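PDB 3T7V: 3-methylornithine synthase from Methanosarcina barkeri, which catalyses the radical-based isomerisation of L-lysine to (3R)-3-methyl-D-ornithine in pyrrolysine biosynthesis, using a [4Fe-4S] cluster and S-adenosylmethionine. Local coordinates for residues L23-L28 against S218-L223; R29-L34 against E41-A46. All coordinates share one frame; numbering follows the deposited sequence.

In the fold
Helix 25-32 is the shared element. Through interaction 1 its first turn meets helix 216-228, and through interaction 2 its later part and the link after it meet helix 37-55; in the chain, interaction 2 is nested within the long loop that interaction 1 closes. The centres are about 13 Å apart, yet side chains of the two interactions touch: Ile220 CD1 packs on Arg29 CG at 3.7 Å, Ile220 CG1 on Leu32 CD1 at 3.8 Å, and Leu23 CD2 on Leu31 CD1 at 4.0 Å. Interaction 1 joins the N-terminal helices to barrel helix 216-228, and interaction 2 lies among the N-terminal helices themselves. Both are away from the iron-sulfur cluster, S-adenosylmethionine and methylornithine sites.

Interaction 1: L23-L28 against S218-L223; sequences LTDNDL and STILSL
The carboxylate of Asp25 brings OD1 to within 3.9 Å of Ile220 CG2, a van der Waals touch, while the same oxygen takes part in a salt bridge with Arg224 one turn further along helix 216-228. The second flat group, the carboxylate of Asp27, faces back into its own segment: Thr24 N approaches OD2 from above the plane, 47° out of it, at 3.0 Å and with a fairly straight N-H (166°). Asp27 N answers by donating to Thr24 OG1, also at 3.0 Å. This reciprocal pair is a capping box, with Thr24 as N-cap of helix 25-32.

Ile220 carries the apolar side of the contact. Its CG1 is anti to the carbonyl carbon (chi1 -64°) and its CG2 anti to the backbone N, which points both branches at Leu28: CG2 meets Leu28 CD1 at 4.0 Å, and CD1 meets Leu28 CB, also at 4.0 Å. With an alanine here the CG2 and CD1 contacts would go, and Leu28 would probably be left with a gap on the side of helix 216-228.

Leu28 also touches Val264 of helix 258-268, while Ser222 and Leu223 touch Ile208 of strand 203-210. Helix 216-228 lies between strands 203-210 and 233-238 in chain order, a barrel helix of the radical SAM TIM-barrel fold, and the capped N-terminal helix packs against its outer side.

Interaction 2: R29-L34 against E41-A46; sequences RTLLSL and ERLYSA
Leu43 reaches out from helix 37-55 to Leu31 and Leu34 at once. Its CB already lies 3.9 Å from Leu34 CD1. CG is anti to the backbone N (chi1 172°), which carries the fork onward between the two leucines. Of the tips, CD2 stays with Leu34, 4.0 Å from the same CD1, while CD1 goes to Leu31 and meets its CD2 at 4.1 Å. Leu34 CD1 therefore sits against the root and one branch of Leu43, the two side chains lying at a slant to each other.

These leucines hold together a helical hairpin near the N-terminal end of the chain, ahead of the first barrel strand: helix 25-32 ends, a short link follows, and helix 37-55 returns in a roughly opposite direction. Leu34 belongs to the link, where its N donates to Leu31 O at 3.3 Å. Lys260 of helix 258-268 bonds through NZ to both Leu32 O and Leu34 O, and Leu43 packs on Lys260, Ser263 and Leu267 of that helix.

Arg42 lies nearer solvent. Its CG sits between the backbone N and the carbonyl carbon (chi1 81°), and a bend at chi2 (139°) turns the chain so that the guanidinium comes edge-on to Leu31. The methyl Leu31 CD2 lies in the guanidinium plane, 3.9 Å from both NH1 and NH2 of Arg42, in a contact of the van der Waals kind. Leu34 CD2 approaches Arg42 NH2 obliquely at 4.3 Å.

Interaction 1: L23-L28 against S218-L223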
ATOM      1  N   LEU A  23      10.499  19.194  -6.893  1.00 25.34           N
ATOM      2  CA  LEU A  23       9.946  19.991  -5.841  1.00 23.29           C
ATOM      3  C   LEU A  23      11.008  20.237  -4.748  1.00 25.15           C
ATOM      4  O   LEU A  23      11.744  19.305  -4.341  1.00 26.15           O
ATOM      5  CB  LEU A  23       8.734  19.247  -5.275  1.00 24.21           C
ATOM      6  CG  LEU A  23       7.429  19.489  -6.039  1.00 29.87           C
ATOM      7  CD1 LEU A  23       7.312  19.392  -7.544  1.00 37.54           C
ATOM      8  CD2 LEU A  23       6.446  18.569  -5.314  1.00 26.40           C
ATOM      9  N   THR A  24      11.147  21.499  -4.338  1.00 23.32           N
ATOM     10  CA  THR A  24      12.018  21.841  -3.223  1.00 23.74           C
ATOM     11  C   THR A  24      11.346  21.652  -1.879  1.00 23.05           C
ATOM     12  O   THR A  24      10.146  21.430  -1.822  1.00 22.13           O
ATOM     13  CB  THR A  24      12.420  23.326  -3.339  1.00 26.78           C
ATOM     14  OG1 THR A  24      11.241  24.158  -3.176  1.00 27.69           O
ATOM     15  CG2 THR A  24      13.051  23.613  -4.703  1.00 33.40           C
ATOM     16  N   ASP A  25      12.099  21.816  -0.782  1.00 23.85           N
ATOM     17  CA  ASP A  25      11.431  21.735   0.513  1.00 26.21           C
ATOM     18  C   ASP A  25      10.441  22.872   0.706  1.00 23.79           C
ATOM     19  O   ASP A  25       9.394  22.660   1.360  1.00 23.85           O
ATOM     20  CB  ASP A  25      12.421  21.661   1.707  1.00 28.63           C
ATOM     21  CG  ASP A  25      13.305  20.375   1.694  1.00 34.30           C
ATOM     22  OD1 ASP A  25      12.866  19.293   1.198  1.00 34.50           O
ATOM     23  OD2 ASP A  25      14.451  20.473   2.173  1.00 47.08           O
ATOM     24  N   ASN A  26      10.760  24.074   0.214  1.00 23.14           N
ATOM     25  CA  ASN A  26       9.736  25.175   0.236  1.00 22.04           C
ATOM     26  C   ASN A  26       8.468  24.783  -0.502  1.00 21.29           C
ATOM     27  O   ASN A  26       7.352  25.126  -0.007  1.00 21.16           O
ATOM     28  CB  ASN A  26      10.311  26.496  -0.225  1.00 26.53           C
ATOM     29  CG  ASN A  26      11.134  27.171   0.892  1.00 36.49           C
ATOM     30  OD1 ASN A  26      11.825  28.063   0.615  1.00 45.96           O
ATOM     31  ND2 ASN A  26      11.062  26.684   2.115  1.00 33.26           N
ATOM     32  N   ASP A  27       8.590  24.135  -1.675  1.00 23.50           N
ATOM     33  CA  ASP A  27       7.407  23.703  -2.436  1.00 21.81           C
ATOM     34  C   ASP A  27       6.627  22.694  -1.569  1.00 19.62           C
ATOM     35  O   ASP A  27       5.399  22.803  -1.496  1.00 22.44           O
ATOM     36  CB  ASP A  27       7.776  23.016  -3.776  1.00 25.69           C
ATOM     37  CG  ASP A  27       8.500  23.929  -4.716  1.00 31.69           C
ATOM     38  OD1 ASP A  27       8.323  25.170  -4.606  1.00 36.08           O
ATOM     39  OD2 ASP A  27       9.220  23.431  -5.609  1.00 33.02           O
ATOM     40  N   LEU A  28       7.302  21.729  -0.931  1.00 22.03           N
ATOM     41  CA  LEU A  28       6.594  20.723  -0.038  1.00 21.54           C
ATOM     42  C   LEU A  28       5.914  21.445   1.078  1.00 21.06           C
ATOM     43  O   LEU A  28       4.790  21.095   1.403  1.00 21.86           O
ATOM     44  CB  LEU A  28       7.571  19.653   0.477  1.00 21.40           C
ATOM     45  CG  LEU A  28       8.206  18.803  -0.599  1.00 22.79           C
ATOM     46  CD1 LEU A  28       9.161  17.776   0.047  1.00 24.39           C
ATOM     47  CD2 LEU A  28       7.165  18.056  -1.423  1.00 26.73           C
ATOM     48  N   SER A 218       7.763  16.441   9.856  1.00 14.57           N
ATOM     49  CA  SER A 218       7.929  14.957   9.932  1.00 15.11           C
ATOM     50  C   SER A 218       7.563  14.347   8.589  1.00 14.63           C
ATOM     51  O   SER A 218       8.271  13.434   8.106  1.00 15.10           O
ATOM     52  CB  SER A 218       6.928  14.486  10.997  1.00 18.30           C
ATOM     53  OG  SER A 218       6.944  13.113  11.171  1.00 20.38           O
ATOM     54  N   THR A 219       6.518  14.856   7.960  1.00 13.22           N
ATOM     55  CA  THR A 219       6.079  14.358   6.667  1.00 13.29           C
ATOM     56  C   THR A 219       7.137  14.623   5.605  1.00 13.95           C
ATOM     57  O   THR A 219       7.364  13.746   4.745  1.00 13.93           O
ATOM     58  CB  THR A 219       4.740  15.014   6.314  1.00 14.51           C
ATOM     59  OG1 THR A 219       3.799  14.695   7.366  1.00 17.42           O
ATOM     60  CG2 THR A 219       4.231  14.485   4.955  1.00 16.18           C
ATOM     61  N   ILE A 220       7.736  15.825   5.591  1.00 14.05           N
ATOM     62  CA  ILE A 220       8.830  16.069   4.621  1.00 15.48           C
ATOM     63  C   ILE A 220       9.986  15.113   4.813  1.00 15.10           C
ATOM     64  O   ILE A 220      10.515  14.600   3.822  1.00 16.08           O
ATOM     65  CB  ILE A 220       9.262  17.541   4.724  1.00 15.96           C
ATOM     66  CG1 ILE A 220       8.063  18.364   4.290  1.00 18.46           C
ATOM     67  CG2 ILE A 220      10.468  17.779   3.844  1.00 19.79           C
ATOM     68  CD1 ILE A 220       8.363  19.864   4.419  1.00 22.04           C
ATOM     69  N   LEU A 221      10.381  14.855   6.087  1.00 15.47           N
ATOM     70  CA  LEU A 221      11.469  13.911   6.381  1.00 16.69           C
ATOM     71  C   LEU A 221      11.078  12.543   5.790  1.00 15.94           C
ATOM     72  O   LEU A 221      11.896  11.889   5.148  1.00 16.78           O
ATOM     73  CB  LEU A 221      11.664  13.729   7.878  1.00 20.33           C
ATOM     74  CG  LEU A 221      12.363  14.736   8.796  1.00 27.29           C
ATOM     75  CD1 LEU A 221      12.439  14.173  10.235  1.00 28.55           C
ATOM     76  CD2 LEU A 221      13.766  14.885   8.203  1.00 31.54           C
ATOM     77  N   SER A 222       9.811  12.191   5.897  1.00 14.39           N
ATOM     78  CA  SER A 222       9.388  10.878   5.371  1.00 13.71           C
ATOM     79  C   SER A 222       9.311  10.829   3.870  1.00 15.74           C
ATOM     80  O   SER A 222       9.719   9.830   3.258  1.00 17.65           O
ATOM     81  CB  SER A 222       8.058  10.489   5.961  1.00 13.77           C
ATOM     82  OG  SER A 222       8.247  10.260   7.345  1.00 14.87           O
ATOM     83  N   LEU A 223       8.850  11.914   3.253  1.00 14.62           N
ATOM     84  CA  LEU A 223       8.859  11.956   1.774  1.00 14.42           C
ATOM     85  C   LEU A 223      10.304  11.895   1.203  1.00 16.83           C
ATOM     86  O   LEU A 223      10.573  11.149   0.233  1.00 18.03           O
ATOM     87  CB  LEU A 223       8.172  13.242   1.232  1.00 16.41           C
ATOM     88  CG  LEU A 223       6.643  13.233   1.562  1.00 16.59           C
ATOM     89  CD1 LEU A 223       6.074  14.655   1.344  1.00 17.45           C
ATOM     90  CD2 LEU A 223       5.868  12.281   0.631  1.00 19.84           C
TER

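Interaction 2: R29-L34 against E41-A46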
ATOM      1  N   ARG A  29       6.580  22.405   1.765  1.00 17.75           N
ATOM      2  CA  ARG A  29       5.903  23.111   2.827  1.00 17.53           C
ATOM      3  C   ARG A  29       4.654  23.797   2.362  1.00 17.47           C
ATOM      4  O   ARG A  29       3.705  23.919   3.143  1.00 23.50           O
ATOM      5  CB  ARG A  29       6.821  24.142   3.533  1.00 18.19           C
ATOM      6  CG  ARG A  29       7.886  23.484   4.369  1.00 19.01           C
ATOM      7  CD  ARG A  29       8.828  24.569   4.920  1.00 19.08           C
ATOM      8  NE  ARG A  29       9.871  23.939   5.751  1.00 21.07           N
ATOM      9  CZ  ARG A  29       9.725  23.683   7.038  1.00 18.61           C
ATOM     10  NH1 ARG A  29       8.568  23.946   7.679  1.00 18.69           N
ATOM     11  NH2 ARG A  29      10.746  23.207   7.744  1.00 21.91           N
ATOM     12  N   THR A  30       4.729  24.449   1.183  1.00 18.69           N
ATOM     13  CA  THR A  30       3.611  25.190   0.651  1.00 18.64           C
ATOM     14  C   THR A  30       2.460  24.242   0.321  1.00 18.04           C
ATOM     15  O   THR A  30       1.316  24.465   0.758  1.00 21.87           O
ATOM     16  CB  THR A  30       4.064  25.932  -0.550  1.00 20.87           C
ATOM     17  OG1 THR A  30       5.133  26.799  -0.200  1.00 22.98           O
ATOM     18  CG2 THR A  30       2.857  26.734  -1.207  1.00 25.34           C
ATOM     19  N   LEU A  31       2.777  23.172  -0.419  1.00 19.79           N
ATOM     20  CA  LEU A  31       1.726  22.209  -0.839  1.00 21.04           C
ATOM     21  C   LEU A  31       1.083  21.514   0.351  1.00 21.04           C
ATOM     22  O   LEU A  31      -0.178  21.360   0.432  1.00 23.39           O
ATOM     23  CB  LEU A  31       2.296  21.199  -1.865  1.00 21.64           C
ATOM     24  CG  LEU A  31       2.742  21.871  -3.185  1.00 22.25           C
ATOM     25  CD1 LEU A  31       3.287  20.787  -4.102  1.00 26.77           C
ATOM     26  CD2 LEU A  31       1.633  22.599  -3.927  1.00 24.47           C
ATOM     27  N   LEU A  32       1.929  21.158   1.318  1.00 18.00           N
ATOM     28  CA  LEU A  32       1.421  20.479   2.499  1.00 19.82           C
ATOM     29  C   LEU A  32       0.615  21.378   3.424  1.00 22.45           C
ATOM     30  O   LEU A  32      -0.099  20.901   4.297  1.00 26.00           O
ATOM     31  CB  LEU A  32       2.543  19.732   3.231  1.00 19.31           C
ATOM     32  CG  LEU A  32       3.134  18.533   2.444  1.00 19.06           C
ATOM     33  CD1 LEU A  32       4.437  18.073   3.138  1.00 22.62           C
ATOM     34  CD2 LEU A  32       2.122  17.341   2.313  1.00 21.03           C
ATOM     35  N   SER A  33       0.727  22.713   3.293  1.00 21.74           N
ATOM     36  CA  SER A  33      -0.045  23.566   4.208  1.00 26.18           C
ATOM     37  C   SER A  33      -1.334  24.072   3.509  1.00 23.70           C
ATOM     38  O   SER A  33      -2.039  24.885   4.072  1.00 30.93           O
ATOM     39  CB  SER A  33       0.819  24.670   4.813  1.00 31.23           C
ATOM     40  OG  SER A  33       1.322  25.413   3.773  1.00 32.23           O
ATOM     41  N   LEU A  34      -1.646  23.590   2.295  1.00 23.18           N
ATOM     42  CA  LEU A  34      -2.814  24.072   1.574  1.00 25.80           C
ATOM     43  C   LEU A  34      -4.077  23.670   2.341  1.00 31.78           C
ATOM     44  O   LEU A  34      -4.176  22.548   2.839  1.00 29.82           O
ATOM     45  CB  LEU A  34      -2.891  23.558   0.113  1.00 28.14           C
ATOM     46  CG  LEU A  34      -1.837  23.973  -0.877  1.00 26.40           C
ATOM     47  CD1 LEU A  34      -1.982  23.119  -2.122  1.00 29.68           C
ATOM     48  CD2 LEU A  34      -2.074  25.410  -1.265  1.00 32.92           C
ATOM     49  N   GLU A  41      -8.021  21.873  -4.904  1.00 25.94           N
ATOM     50  CA  GLU A  41      -8.415  21.449  -6.259  1.00 25.60           C
ATOM     51  C   GLU A  41      -7.295  21.731  -7.294  1.00 25.58           C
ATOM     52  O   GLU A  41      -7.088  20.931  -8.211  1.00 29.53           O
ATOM     53  CB  GLU A  41      -9.764  22.077  -6.686  1.00 30.08           C
ATOM     54  CG  GLU A  41     -10.268  21.536  -7.979  1.00 37.35           C
ATOM     55  CD  GLU A  41     -10.245  20.003  -7.989  1.00 52.04           C
ATOM     56  OE1 GLU A  41     -10.932  19.395  -7.112  1.00 52.81           O
ATOM     57  OE2 GLU A  41      -9.519  19.391  -8.840  1.00 49.49           O
ATOM     58  N   ARG A  42      -6.533  22.815  -7.122  1.00 26.00           N
ATOM     59  CA  ARG A  42      -5.454  23.085  -8.062  1.00 29.28           C
ATOM     60  C   ARG A  42      -4.322  22.059  -7.872  1.00 26.92           C
ATOM     61  O   ARG A  42      -3.673  21.622  -8.849  1.00 28.69           O
ATOM     62  CB  ARG A  42      -4.963  24.557  -8.029  1.00 36.39           C
ATOM     63  CG  ARG A  42      -4.014  24.965  -6.960  1.00 56.23           C
ATOM     64  CD  ARG A  42      -2.942  25.884  -7.545  1.00 77.07           C
ATOM     65  NE  ARG A  42      -1.929  26.231  -6.543  1.00 75.72           N
ATOM     66  CZ  ARG A  42      -1.058  25.377  -6.010  1.00 75.81           C
ATOM     67  NH1 ARG A  42      -1.052  24.102  -6.362  1.00 58.21           N
ATOM     68  NH2 ARG A  42      -0.197  25.808  -5.107  1.00 74.99           N
ATOM     69  N   LEU A  43      -4.115  21.629  -6.642  1.00 22.86           N
ATOM     70  CA  LEU A  43      -3.083  20.587  -6.346  1.00 19.60           C
ATOM     71  C   LEU A  43      -3.527  19.232  -6.957  1.00 19.76           C
ATOM     72  O   LEU A  43      -2.695  18.589  -7.650  1.00 20.02           O
ATOM     73  CB  LEU A  43      -2.905  20.477  -4.824  1.00 20.57           C
ATOM     74  CG  LEU A  43      -2.034  19.316  -4.377  1.00 22.07           C
ATOM     75  CD1 LEU A  43      -0.621  19.364  -5.013  1.00 21.38           C
ATOM     76  CD2 LEU A  43      -2.021  19.160  -2.856  1.00 24.35           C
ATOM     77  N   TYR A  44      -4.776  18.833  -6.738  1.00 19.55           N
ATOM     78  CA  TYR A  44      -5.263  17.574  -7.347  1.00 21.03           C
ATOM     79  C   TYR A  44      -5.193  17.603  -8.869  1.00 21.66           C
ATOM     80  O   TYR A  44      -4.763  16.687  -9.473  1.00 23.89           O
ATOM     81  CB  TYR A  44      -6.696  17.248  -6.933  1.00 22.68           C
ATOM     82  CG  TYR A  44      -6.951  17.270  -5.426  1.00 22.82           C
ATOM     83  CD1 TYR A  44      -5.925  16.911  -4.492  1.00 22.20           C
ATOM     84  CD2 TYR A  44      -8.216  17.556  -4.907  1.00 23.77           C
ATOM     85  CE1 TYR A  44      -6.173  16.934  -3.124  1.00 26.13           C
ATOM     86  CE2 TYR A  44      -8.449  17.547  -3.565  1.00 27.14           C
ATOM     87  CZ  TYR A  44      -7.438  17.239  -2.683  1.00 26.08           C
ATOM     88  OH  TYR A  44      -7.744  17.315  -1.354  1.00 29.09           O
ATOM     89  N   SER A  45      -5.596  18.740  -9.471  1.00 22.48           N
ATOM     90  CA  SER A  45      -5.538  18.892 -10.917  1.00 23.12           C
ATOM     91  C   SER A  45      -4.111  18.772 -11.438  1.00 21.97           C
ATOM     92  O   SER A  45      -3.880  18.127 -12.464  1.00 23.75           O
ATOM     93  CB  SER A  45      -6.096  20.295 -11.309  1.00 29.26           C
ATOM     94  OG  SER A  45      -6.040  20.405 -12.714  1.00 40.45           O
ATOM     95  N   ALA A  46      -3.130  19.377 -10.748  1.00 21.55           N
ATOM     96  CA  ALA A  46      -1.750  19.243 -11.187  1.00 21.31           C
ATOM     97  C   ALA A  46      -1.294  17.774 -11.173  1.00 21.51           C
ATOM     98  O   ALA A  46      -0.598  17.278 -12.077  1.00 22.29           O
ATOM     99  CB  ALA A  46      -0.809  20.126 -10.309  1.00 23.28           C
TER